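Local coordinates for tyrosine specific protein phosphatase (Trypanosoma cruzi, PDB 4AZ1) that probably removes the phosphate group from phosphotyrosine residues of proteins, at residues 102-107 against 223-228; 73-78 against 108-113; 131-136 against 186-191. All coordinates share one frame; numbering follows the deposited sequence. Where two conformers were deposited one is given.

The three contacts lie within one phosphatase domain. The centres of contacts 1 and 2 are about 8 Å apart, those of contacts 1 and 3 about 10 Å, and those of contacts 2 and 3 about 16 Å. Contacts 1 and 2 share helix 101-110, and their segments alternate along the chain. Contact 3 is nested inside the loop closed by contact 1, and contact 2 closes before contact 3 opens. Contacts 1 and 3 both reach the large mixed sheet, through strands 222-225 and 184-191. The helix, the sheet and two loops thus form one packed unit. Contact 1 includes the first residues of the family's HCX5R signature loop.

Contact 1: 102-107 against 223-228; sequences PDFLAM and VVHCSA. With FMT (formic acid), chain D.
The F104 ring turns its edge toward the face of the H225 imidazole. This is an offset edge-to-face pair, with ring centroids 6.0 Å apart and planes at 78°. The F104 edge also meets V223, with CE1 4.1 Å from V223 CG1. F104 pairs edge-to-face with Y133 as well. F104 has CG anti to the backbone N (chi1 -180°), which carries the ring off the helix toward the strand. M107 bends at chi2 and chi3, and its CE reaches V223 CG2 at 4.2 Å. The F104, M107 and V223 contacts are apolar, and all four touching residues are buried.

Two bonds fix the H225 ring. ND1 donates to C226 O at 3.1 Å, on a lone pair in the carbonyl plane, and NE2 is hydrogen-bonded to Y133 OH. H225 and C226 open the family's HCX5R signature. C226 is at the position of the nucleophilic cysteine in related phosphatases. A formic acid, probably from the crystallisation liquor, lies in this loop. S227 N donates to formic acid O1 at 3.1 Å. A228 N donates to formic acid O2 at 2.9 Å. R232 NH2 also bonds it, consistent with a phosphate-binding cradle.

Helix 101-110 runs nearly antiparallel to strand 222-225, at 153° between the short segments. Strands 90-93 and 115-118 flank that strand, and helix 232-247 packs against V224 and C226.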
loop_
_atom_site.group_PDB
_atom_site.type_symbol
_atom_site.label_atom_id
_atom_site.label_comp_id
_atom_site.label_asym_id
_atom_site.label_seq_id
_atom_site.Cartn_x
_atom_site.Cartn_y
_atom_site.Cartn_z
ATOM N N PRO A 102 1.345 -2.783 0.391
ATOM C CA PRO A 102 1.847 -3.288 1.675
ATOM C C PRO A 102 1.960 -4.816 1.666
ATOM O O PRO A 102 2.923 -5.362 2.230
ATOM C CB PRO A 102 0.774 -2.840 2.676
ATOM C CG PRO A 102 0.108 -1.661 2.034
ATOM C CD PRO A 102 0.133 -1.953 0.560
ATOM N N ASP A 103 0.987 -5.487 1.049
ATOM C CA ASP A 103 1.043 -6.941 0.871
ATOM C C ASP A 103 2.294 -7.351 0.104
ATOM O O ASP A 103 2.966 -8.333 0.443
ATOM C CB ASP A 103 -0.177 -7.418 0.089
ATOM C CG ASP A 103 -1.483 -7.028 0.753
ATOM O OD1 ASP A 103 -1.806 -5.809 0.778
ATOM O OD2 ASP A 103 -2.184 -7.946 1.234
ATOM N N PHE A 104 2.598 -6.600 -0.942
ATOM C CA PHE A 104 3.707 -6.951 -1.819
ATOM C C PHE A 104 5.013 -6.848 -1.029
ATOM O O PHE A 104 5.836 -7.773 -1.034
ATOM C CB PHE A 104 3.707 -6.017 -3.027
ATOM C CG PHE A 104 4.810 -6.282 -4.027
ATOM C CD1 PHE A 104 4.798 -7.423 -4.819
ATOM C CD2 PHE A 104 5.841 -5.367 -4.195
ATOM C CE1 PHE A 104 5.807 -7.647 -5.758
ATOM C CE2 PHE A 104 6.858 -5.589 -5.128
ATOM C CZ PHE A 104 6.838 -6.722 -5.908
ATOM N N LEU A 105 5.184 -5.732 -0.328
ATOM C CA LEU A 105 6.407 -5.498 0.442
ATOM C C LEU A 105 6.536 -6.498 1.584
ATOM O O LEU A 105 7.644 -6.965 1.905
ATOM C CB LEU A 105 6.451 -4.060 0.981
ATOM C CG LEU A 105 6.473 -2.953 -0.084
ATOM C CD1 LEU A 105 6.629 -1.549 0.535
ATOM C CD2 LEU A 105 7.551 -3.190 -1.114
ATOM N N ALA A 106 5.405 -6.821 2.207
ATOM C CA ALA A 106 5.403 -7.783 3.303
ATOM C C ALA A 106 5.852 -9.151 2.804
ATOM O O ALA A 106 6.567 -9.882 3.504
ATOM C CB ALA A 106 4.022 -7.885 3.926
ATOM N N MET A 107 5.399 -9.501 1.602
ATOM C CA MET A 107 5.804 -10.742 0.958
ATOM C C MET A 107 7.306 -10.747 0.742
ATOM O O MET A 107 7.972 -11.713 1.109
ATOM C CB MET A 107 5.083 -10.926 -0.380
ATOM C CG MET A 107 5.441 -12.222 -1.108
ATOM S SD MET A 107 6.889 -12.065 -2.198
ATOM C CE MET A 107 6.372 -10.650 -3.190
ATOM N N VAL A 223 11.381 -12.597 -7.989
ATOM C CA VAL A 223 10.094 -11.988 -8.315
ATOM C C VAL A 223 10.184 -11.215 -9.635
ATOM O O VAL A 223 11.094 -10.404 -9.824
ATOM C CB VAL A 223 9.597 -11.055 -7.195
ATOM C CG1 VAL A 223 8.391 -10.218 -7.673
ATOM C CG2 VAL A 223 9.233 -11.860 -5.948
ATOM N N VAL A 224 9.244 -11.470 -10.547
ATOM C CA VAL A 224 9.196 -10.770 -11.835
ATOM C C VAL A 224 7.795 -10.216 -12.095
ATOM O O VAL A 224 6.814 -10.955 -12.012
ATOM C CB VAL A 224 9.556 -11.722 -12.995
ATOM C CG1 VAL A 224 9.672 -10.944 -14.305
ATOM C CG2 VAL A 224 10.838 -12.456 -12.694
ATOM N N HIS A 225 7.689 -8.927 -12.405
ATOM C CA HIS A 225 6.374 -8.384 -12.738
ATOM C C HIS A 225 6.456 -7.385 -13.872
ATOM O O HIS A 225 7.476 -6.731 -14.053
ATOM C CB HIS A 225 5.695 -7.736 -11.518
ATOM C CG HIS A 225 6.315 -6.450 -11.082
ATOM N ND1 HIS A 225 5.838 -5.219 -11.477
ATOM C CD2 HIS A 225 7.368 -6.201 -10.257
ATOM C CE1 HIS A 225 6.563 -4.263 -10.913
ATOM N NE2 HIS A 225 7.502 -4.835 -10.177
ATOM N N CYS A 226 5.383 -7.306 -14.653
ATOM C CA CYS A 226 5.203 -6.212 -15.596
ATOM C C CYS A 226 3.984 -5.455 -15.106
ATOM O O CYS A 226 3.978 -5.025 -13.953
ATOM C CB CYS A 226 5.046 -6.720 -17.026
ATOM S SG CYS A 226 3.985 -8.163 -17.224
ATOM N N SER A 227 2.941 -5.300 -15.925
ATOM C CA SER A 227 1.686 -4.742 -15.381
ATOM C C SER A 227 0.741 -5.822 -14.848
ATOM O O SER A 227 0.407 -5.826 -13.657
ATOM C CB SER A 227 0.968 -3.814 -16.372
ATOM O OG SER A 227 -0.172 -3.185 -15.754
ATOM N N ALA A 228 0.319 -6.741 -15.717
ATOM C CA ALA A 228 -0.560 -7.833 -15.297
ATOM C C ALA A 228 0.256 -9.048 -14.882
ATOM O O ALA A 228 -0.284 -10.000 -14.331
ATOM C CB ALA A 228 -1.541 -8.203 -16.427
HETATM C C FMT D . 1.364 -5.636 -19.268
HETATM O O1 FMT D . 2.404 -5.073 -18.919
HETATM O O2 FMT D . 0.700 -6.358 -18.519
#

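Contact 2: 73-78 against 108-113; sequences TPYYIN and LYEKKI. With FMT (formic acid), chain H.
Y75 and E110 meet where a loop passes the end of helix 101-110, which closes in a Schellman motif. K112 is its positive-phi residue (phi 59°).

The polar contact is between Y75 OH and E110 OE1. Their modelled separation is too short for a sound hydrogen bond, and Y75 was deposited in two conformers, so the detail is doubtful. The carboxylate comes to the edge of the Y75 ring, near its plane, with the two flat groups turned 64° apart. E110 is exposed, so this end of the contact lies at the surface.

The remaining packing centres on the Y75 ring. In the conformer given, T73 CG2 sits 3.6 Å above the plane of the Y75 ring, over its centre, but T73 is poorly ordered. The ring also packs on A106 and M107 of the helix and on P63. The K111 chain makes a loose contact with the Y75 hydroxyl.

The Schellman turn is held by backbone bonds: I113 N to L108 O at 3.0 Å, and a weak one from K112 N to Y109 O. Separately, K111 NZ is hydrogen-bonded to T66 OG1, a tie to another part of the chain.

Further along the loop, N78 leads into strand 79-82, and its N donates to O1 of a bound formic acid at 2.8 Å. At the helix end, K112 NZ folds back to bond Y109 O at 3.0 Å, tilted 34° from the carbonyl plane.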
loop_
_atom_site.group_PDB
_atom_site.type_symbol
_atom_site.label_atom_id
_atom_site.label_comp_id
_atom_site.label_asym_id
_atom_site.label_seq_id
_atom_site.Cartn_x
_atom_site.Cartn_y
_atom_site.Cartn_z
ATOM N N THR A 73 -1.467 -17.197 5.425
ATOM C CA THR A 73 -0.779 -16.050 4.833
ATOM C C THR A 73 -1.740 -14.866 4.778
ATOM O O THR A 73 -2.736 -14.897 4.054
ATOM C CB THR A 73 -0.211 -16.312 3.422
ATOM O OG1 THR A 73 0.730 -17.391 3.466
ATOM C CG2 THR A 73 0.503 -15.066 2.927
ATOM N N PRO A 74 -1.435 -13.816 5.552
ATOM C CA PRO A 74 -2.288 -12.637 5.740
ATOM C C PRO A 74 -2.139 -11.575 4.648
ATOM O O PRO A 74 -2.605 -10.445 4.833
ATOM C CB PRO A 74 -1.791 -12.073 7.073
ATOM C CG PRO A 74 -0.334 -12.426 7.091
ATOM C CD PRO A 74 -0.215 -13.754 6.381
ATOM N N TYR A 75 -1.521 -11.911 3.529
ATOM C CA TYR A 75 -1.472 -10.947 2.446
ATOM C C TYR A 75 -1.683 -11.606 1.100
ATOM O O TYR A 75 -1.523 -12.817 0.941
ATOM C CB TYR A 75 -0.169 -10.149 2.466
ATOM C CG TYR A 75 1.059 -11.006 2.577
ATOM C CD1 TYR A 75 1.527 -11.711 1.487
ATOM C CD2 TYR A 75 1.751 -11.106 3.776
ATOM C CE1 TYR A 75 2.644 -12.491 1.577
ATOM C CE2 TYR A 75 2.876 -11.891 3.878
ATOM C CZ TYR A 75 3.317 -12.582 2.770
ATOM O OH TYR A 75 4.438 -13.373 2.847
ATOM N N TYR A 76 -2.038 -10.784 0.128
ATOM C CA TYR A 76 -2.363 -11.271 -1.196
ATOM C C TYR A 76 -1.549 -10.522 -2.228
ATOM O O TYR A 76 -1.544 -9.279 -2.270
ATOM C CB TYR A 76 -3.863 -11.125 -1.489
ATOM C CG TYR A 76 -4.225 -11.353 -2.948
ATOM C CD1 TYR A 76 -4.477 -12.629 -3.427
ATOM C CD2 TYR A 76 -4.333 -10.287 -3.836
ATOM C CE1 TYR A 76 -4.807 -12.843 -4.749
ATOM C CE2 TYR A 76 -4.669 -10.496 -5.167
ATOM C CZ TYR A 76 -4.903 -11.775 -5.610
ATOM O OH TYR A 76 -5.236 -11.989 -6.924
ATOM N N ILE A 77 -0.833 -11.285 -3.043
ATOM C CA ILE A 77 -0.335 -10.764 -4.284
ATOM C C ILE A 77 -0.977 -11.608 -5.388
ATOM O O ILE A 77 -1.176 -12.821 -5.224
ATOM C CB ILE A 77 1.204 -10.756 -4.345
ATOM C CG1 ILE A 77 1.758 -12.163 -4.539
ATOM C CG2 ILE A 77 1.791 -10.095 -3.069
ATOM C CD1 ILE A 77 3.143 -12.181 -5.190
ATOM N N ASN A 78 -1.366 -10.959 -6.480
ATOM C CA ASN A 78 -1.852 -11.682 -7.653
ATOM C C ASN A 78 -0.618 -12.289 -8.324
ATOM O O ASN A 78 -0.027 -11.678 -9.224
ATOM C CB ASN A 78 -2.568 -10.705 -8.587
ATOM C CG ASN A 78 -3.194 -11.372 -9.791
ATOM O OD1 ASN A 78 -2.635 -12.302 -10.376
ATOM N ND2 ASN A 78 -4.358 -10.873 -10.189
ATOM N N LEU A 108 7.834 -9.669 0.156
ATOM C CA LEU A 108 9.267 -9.569 -0.098
ATOM C C LEU A 108 10.024 -9.770 1.197
ATOM O O LEU A 108 11.063 -10.443 1.235
ATOM C CB LEU A 108 9.623 -8.195 -0.657
ATOM C CG LEU A 108 9.118 -7.874 -2.051
ATOM C CD1 LEU A 108 9.621 -6.498 -2.467
ATOM C CD2 LEU A 108 9.616 -8.969 -3.000
ATOM N N TYR A 109 9.481 -9.192 2.264
ATOM C CA TYR A 109 10.147 -9.197 3.549
ATOM C C TYR A 109 10.092 -10.560 4.225
ATOM O O TYR A 109 11.116 -11.073 4.671
ATOM C CB TYR A 109 9.545 -8.134 4.473
ATOM C CG TYR A 109 10.272 -8.055 5.788
ATOM C CD1 TYR A 109 11.471 -7.354 5.899
ATOM C CD2 TYR A 109 9.782 -8.705 6.916
ATOM C CE1 TYR A 109 12.154 -7.295 7.102
ATOM C CE2 TYR A 109 10.462 -8.647 8.128
ATOM C CZ TYR A 109 11.643 -7.939 8.211
ATOM O OH TYR A 109 12.321 -7.879 9.406
ATOM N N GLU A 110 8.895 -11.124 4.339
ATOM C CA GLU A 110 8.725 -12.410 5.014
ATOM C C GLU A 110 9.409 -13.555 4.253
ATOM O O GLU A 110 9.973 -14.466 4.866
ATOM C CB GLU A 110 7.235 -12.725 5.209
ATOM C CG GLU A 110 6.966 -13.935 6.112
ATOM C CD GLU A 110 5.992 -14.924 5.495
ATOM O OE1 GLU A 110 5.137 -14.496 4.690
ATOM O OE2 GLU A 110 6.086 -16.132 5.811
ATOM N N LYS A 111 9.363 -13.498 2.921
ATOM C CA LYS A 111 9.958 -14.547 2.096
ATOM C C LYS A 111 11.443 -14.322 1.828
ATOM O O LYS A 111 12.095 -15.183 1.233
ATOM C CB LYS A 111 9.196 -14.702 0.771
ATOM C CG LYS A 111 7.816 -15.298 0.948
ATOM C CD LYS A 111 7.920 -16.657 1.617
ATOM C CE LYS A 111 6.552 -17.226 1.951
ATOM N NZ LYS A 111 6.636 -18.667 2.391
ATOM N N LYS A 112 11.967 -13.177 2.272
ATOM C CA LYS A 112 13.390 -12.858 2.109
ATOM C C LYS A 112 13.779 -12.856 0.628
ATOM O O LYS A 112 14.830 -13.375 0.239
ATOM C CB LYS A 112 14.284 -13.842 2.896
ATOM C CG LYS A 112 13.925 -13.997 4.380
ATOM C CD LYS A 112 13.889 -12.652 5.094
ATOM C CE LYS A 112 13.223 -12.763 6.474
ATOM N NZ LYS A 112 12.858 -11.424 7.028
ATOM N N ILE A 113 12.923 -12.273 -0.198
ATOM C CA ILE A 113 13.188 -12.212 -1.627
ATOM C C ILE A 113 14.440 -11.367 -1.879
ATOM O O ILE A 113 14.598 -10.285 -1.300
ATOM C CB ILE A 113 11.971 -11.661 -2.381
ATOM C CG1 ILE A 113 10.783 -12.618 -2.215
ATOM C CG2 ILE A 113 12.298 -11.432 -3.851
ATOM C CD1 ILE A 113 11.076 -14.057 -2.664
HETATM C C FMT H . 0.907 -7.895 -6.582
HETATM O O1 FMT H . -0.227 -8.378 -6.447
HETATM O O2 FMT H . 1.880 -8.472 -7.092
#

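Contact 3: 131-136 against 186-191. With FMT (formic acid), chain G.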
loop_
_atom_site.group_PDB
_atom_site.type_symbol
_atom_site.label_atom_id
_atom_site.label_comp_id
_atom_site.label_asym_id
_atom_site.label_seq_id
_atom_site.Cartn_x
_atom_site.Cartn_y
_atom_site.Cartn_z
ATOM N N ASP A 131 2.529 1.000 -10.159
ATOM C CA ASP A 131 2.568 2.012 -9.112
ATOM C C ASP A 131 3.881 1.909 -8.352
ATOM O O ASP A 131 4.323 0.809 -8.005
ATOM C CB ASP A 131 1.384 1.840 -8.152
ATOM C CG ASP A 131 0.057 2.264 -8.783
ATOM O OD1 ASP A 131 -0.239 3.479 -8.788
ATOM O OD2 ASP A 131 -0.687 1.380 -9.270
ATOM N N ARG A 132 4.505 3.056 -8.108
ATOM C CA ARG A 132 5.797 3.093 -7.422
ATOM C C ARG A 132 5.764 2.488 -6.011
ATOM O O ARG A 132 4.884 2.804 -5.189
ATOM C CB ARG A 132 6.320 4.533 -7.351
ATOM C CG ARG A 132 7.701 4.644 -6.698
ATOM C CD ARG A 132 8.266 6.053 -6.856
ATOM N NE ARG A 132 7.296 7.047 -6.421
ATOM C CZ ARG A 132 7.093 7.383 -5.146
ATOM N NH1 ARG A 132 7.801 6.808 -4.177
ATOM N NH2 ARG A 132 6.184 8.302 -4.835
ATOM N N TYR A 133 6.729 1.620 -5.728
ATOM C CA TYR A 133 6.861 1.080 -4.381
ATOM C C TYR A 133 8.267 1.279 -3.806
ATOM O O TYR A 133 8.609 0.702 -2.772
ATOM C CB TYR A 133 6.442 -0.392 -4.352
ATOM C CG TYR A 133 7.114 -1.232 -5.419
ATOM C CD1 TYR A 133 8.363 -1.791 -5.201
ATOM C CD2 TYR A 133 6.485 -1.481 -6.632
ATOM C CE1 TYR A 133 8.984 -2.577 -6.165
ATOM C CE2 TYR A 133 7.103 -2.271 -7.618
ATOM C CZ TYR A 133 8.349 -2.807 -7.371
ATOM O OH TYR A 133 8.966 -3.588 -8.322
ATOM N N TRP A 134 9.069 2.110 -4.472
ATOM C CA TRP A 134 10.436 2.397 -4.023
ATOM C C TRP A 134 10.579 3.883 -3.732
ATOM O O TRP A 134 9.829 4.684 -4.285
ATOM C CB TRP A 134 11.450 1.982 -5.100
ATOM C CG TRP A 134 11.198 2.658 -6.411
ATOM C CD1 TRP A 134 11.661 3.881 -6.809
ATOM C CD2 TRP A 134 10.409 2.152 -7.491
ATOM N NE1 TRP A 134 11.206 4.166 -8.076
ATOM C CE2 TRP A 134 10.437 3.122 -8.514
ATOM C CE3 TRP A 134 9.685 0.969 -7.690
ATOM C CZ2 TRP A 134 9.769 2.938 -9.735
ATOM C CZ3 TRP A 134 9.017 0.790 -8.899
ATOM C CH2 TRP A 134 9.065 1.766 -9.905
ATOM N N PRO A 135 11.542 4.258 -2.863
ATOM C CA PRO A 135 11.728 5.688 -2.583
ATOM C C PRO A 135 12.283 6.390 -3.810
ATOM O O PRO A 135 13.105 5.808 -4.528
ATOM C CB PRO A 135 12.795 5.716 -1.465
ATOM C CG PRO A 135 12.980 4.257 -1.020
ATOM C CD PRO A 135 12.535 3.408 -2.171
ATOM N N GLU A 136 11.845 7.621 -4.047
ATOM C CA GLU A 136 12.368 8.395 -5.156
ATOM C C GLU A 136 13.738 8.943 -4.787
ATOM O O GLU A 136 13.937 9.411 -3.644
ATOM C CB GLU A 136 11.435 9.565 -5.482
ATOM C CG GLU A 136 10.174 9.202 -6.253
ATOM C CD GLU A 136 9.373 10.439 -6.640
ATOM O OE1 GLU A 136 9.070 11.261 -5.742
ATOM O OE2 GLU A 136 9.062 10.593 -7.841
ATOM N N PHE A 186 17.451 -6.125 -0.497
ATOM C CA PHE A 186 17.144 -6.742 -1.778
ATOM C C PHE A 186 17.442 -5.769 -2.918
ATOM O O PHE A 186 17.597 -4.555 -2.701
ATOM C CB PHE A 186 15.694 -7.266 -1.819
ATOM C CG PHE A 186 14.650 -6.202 -2.061
ATOM C CD1 PHE A 186 14.182 -5.414 -1.018
ATOM C CD2 PHE A 186 14.126 -6.003 -3.338
ATOM C CE1 PHE A 186 13.210 -4.439 -1.238
ATOM C CE2 PHE A 186 13.152 -5.032 -3.578
ATOM C CZ PHE A 186 12.690 -4.251 -2.519
ATOM N N THR A 187 17.564 -6.315 -4.124
ATOM C CA THR A 187 17.816 -5.506 -5.309
ATOM C C THR A 187 16.564 -5.511 -6.198
ATOM O O THR A 187 16.006 -6.579 -6.484
ATOM C CB THR A 187 19.045 -6.047 -6.071
ATOM O OG1 THR A 187 20.160 -6.148 -5.170
ATOM C CG2 THR A 187 19.418 -5.133 -7.220
ATOM N N GLN A 188 16.090 -4.327 -6.588
ATOM C CA GLN A 188 15.082 -4.230 -7.649
ATOM C C GLN A 188 15.744 -3.733 -8.929
ATOM O O GLN A 188 16.499 -2.762 -8.910
ATOM C CB GLN A 188 13.902 -3.312 -7.278
ATOM C CG GLN A 188 12.767 -3.318 -8.314
ATOM C CD GLN A 188 12.438 -1.918 -8.834
ATOM O OE1 GLN A 188 13.276 -1.008 -8.783
ATOM N NE2 GLN A 188 11.212 -1.740 -9.328
ATOM N N VAL A 189 15.465 -4.412 -10.040
ATOM C CA VAL A 189 16.033 -4.039 -11.330
ATOM C C VAL A 189 14.851 -3.682 -12.236
ATOM O O VAL A 189 13.977 -4.511 -12.469
ATOM C CB VAL A 189 16.834 -5.209 -11.944
ATOM C CG1 VAL A 189 17.533 -4.772 -13.237
ATOM C CG2 VAL A 189 17.879 -5.721 -10.948
ATOM N N GLN A 190 14.800 -2.446 -12.717
ATOM C CA GLN A 190 13.712 -2.048 -13.601
ATOM C C GLN A 190 14.238 -1.854 -15.020
ATOM O O GLN A 190 15.203 -1.120 -15.247
ATOM C CB GLN A 190 13.029 -0.758 -13.106
ATOM C CG GLN A 190 11.819 -0.320 -13.959
ATOM C CD GLN A 190 11.266 1.032 -13.538
ATOM O OE1 GLN A 190 11.877 1.732 -12.722
ATOM N NE2 GLN A 190 10.097 1.404 -14.085
ATOM N N TYR A 191 13.585 -2.507 -15.973
ATOM C CA TYR A 191 13.944 -2.378 -17.377
ATOM C C TYR A 191 12.821 -1.625 -18.085
ATOM O O TYR A 191 11.673 -2.103 -18.150
ATOM C CB TYR A 191 14.146 -3.775 -17.976
ATOM C CG TYR A 191 14.333 -3.803 -19.472
ATOM C CD1 TYR A 191 15.110 -2.855 -20.106
ATOM C CD2 TYR A 191 13.731 -4.796 -20.254
ATOM C CE1 TYR A 191 15.278 -2.868 -21.479
ATOM C CE2 TYR A 191 13.908 -4.832 -21.623
ATOM C CZ TYR A 191 14.682 -3.863 -22.232
ATOM O OH TYR A 191 14.871 -3.877 -23.599
HETATM C C FMT G . 9.497 4.772 -15.065
HETATM O O1 FMT G . 8.939 3.737 -14.700
HETATM O O2 FMT G . 9.352 5.267 -16.186
#
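Q188 NE2 donates to Y133 OH at 3.1 Å. The N-H...O angle is 147°, and the hydroxyl lies somewhat out of the amide plane. The two side chains reach toward each other, with the ring and amide planes 74° apart. The same NE2 lies 3.4 Å from W134 CZ3, obliquely to the indole. Q188 extends away from its own backbone nitrogen at chi1 and then turns at chi2 (-124°), which brings its amide nitrogen close to both aromatic groups. Q190 stays extended beyond CG, and its OE1 is 3.8 Å from W134 CZ2, with the side chains crossing at about a right angle.

The next shell holds these groups in place. W134 CE3 stands 3.8 Å above the centre of the Y133 ring. R132 CG lies 3.6 Å over the indole of W134, on the face opposite Q188 OE1. R132 NH1 donates to W134 O at 2.9 Å, tying the arginine back onto the loop. Further out, R172 makes a cation-pi contact with W134.

Y133, W134 and P135 form the YWP of the segment that corresponds to the family's KCxxYWP motif, whose cysteine is not kept here. Strand 184-191 leads on toward the WPD loop.

The buried amides have polar partners. R172 bonds both Q188 OE1 and Q190 OE1. Q190 NE2 donates to T120 O and also, at 2.7 Å, to O1 of a bound formic acid. Y133 OH also bonds H225 NE2. Q188 is thus consistent with a second-shell partner of that histidine, through the tyrosine hydroxyl.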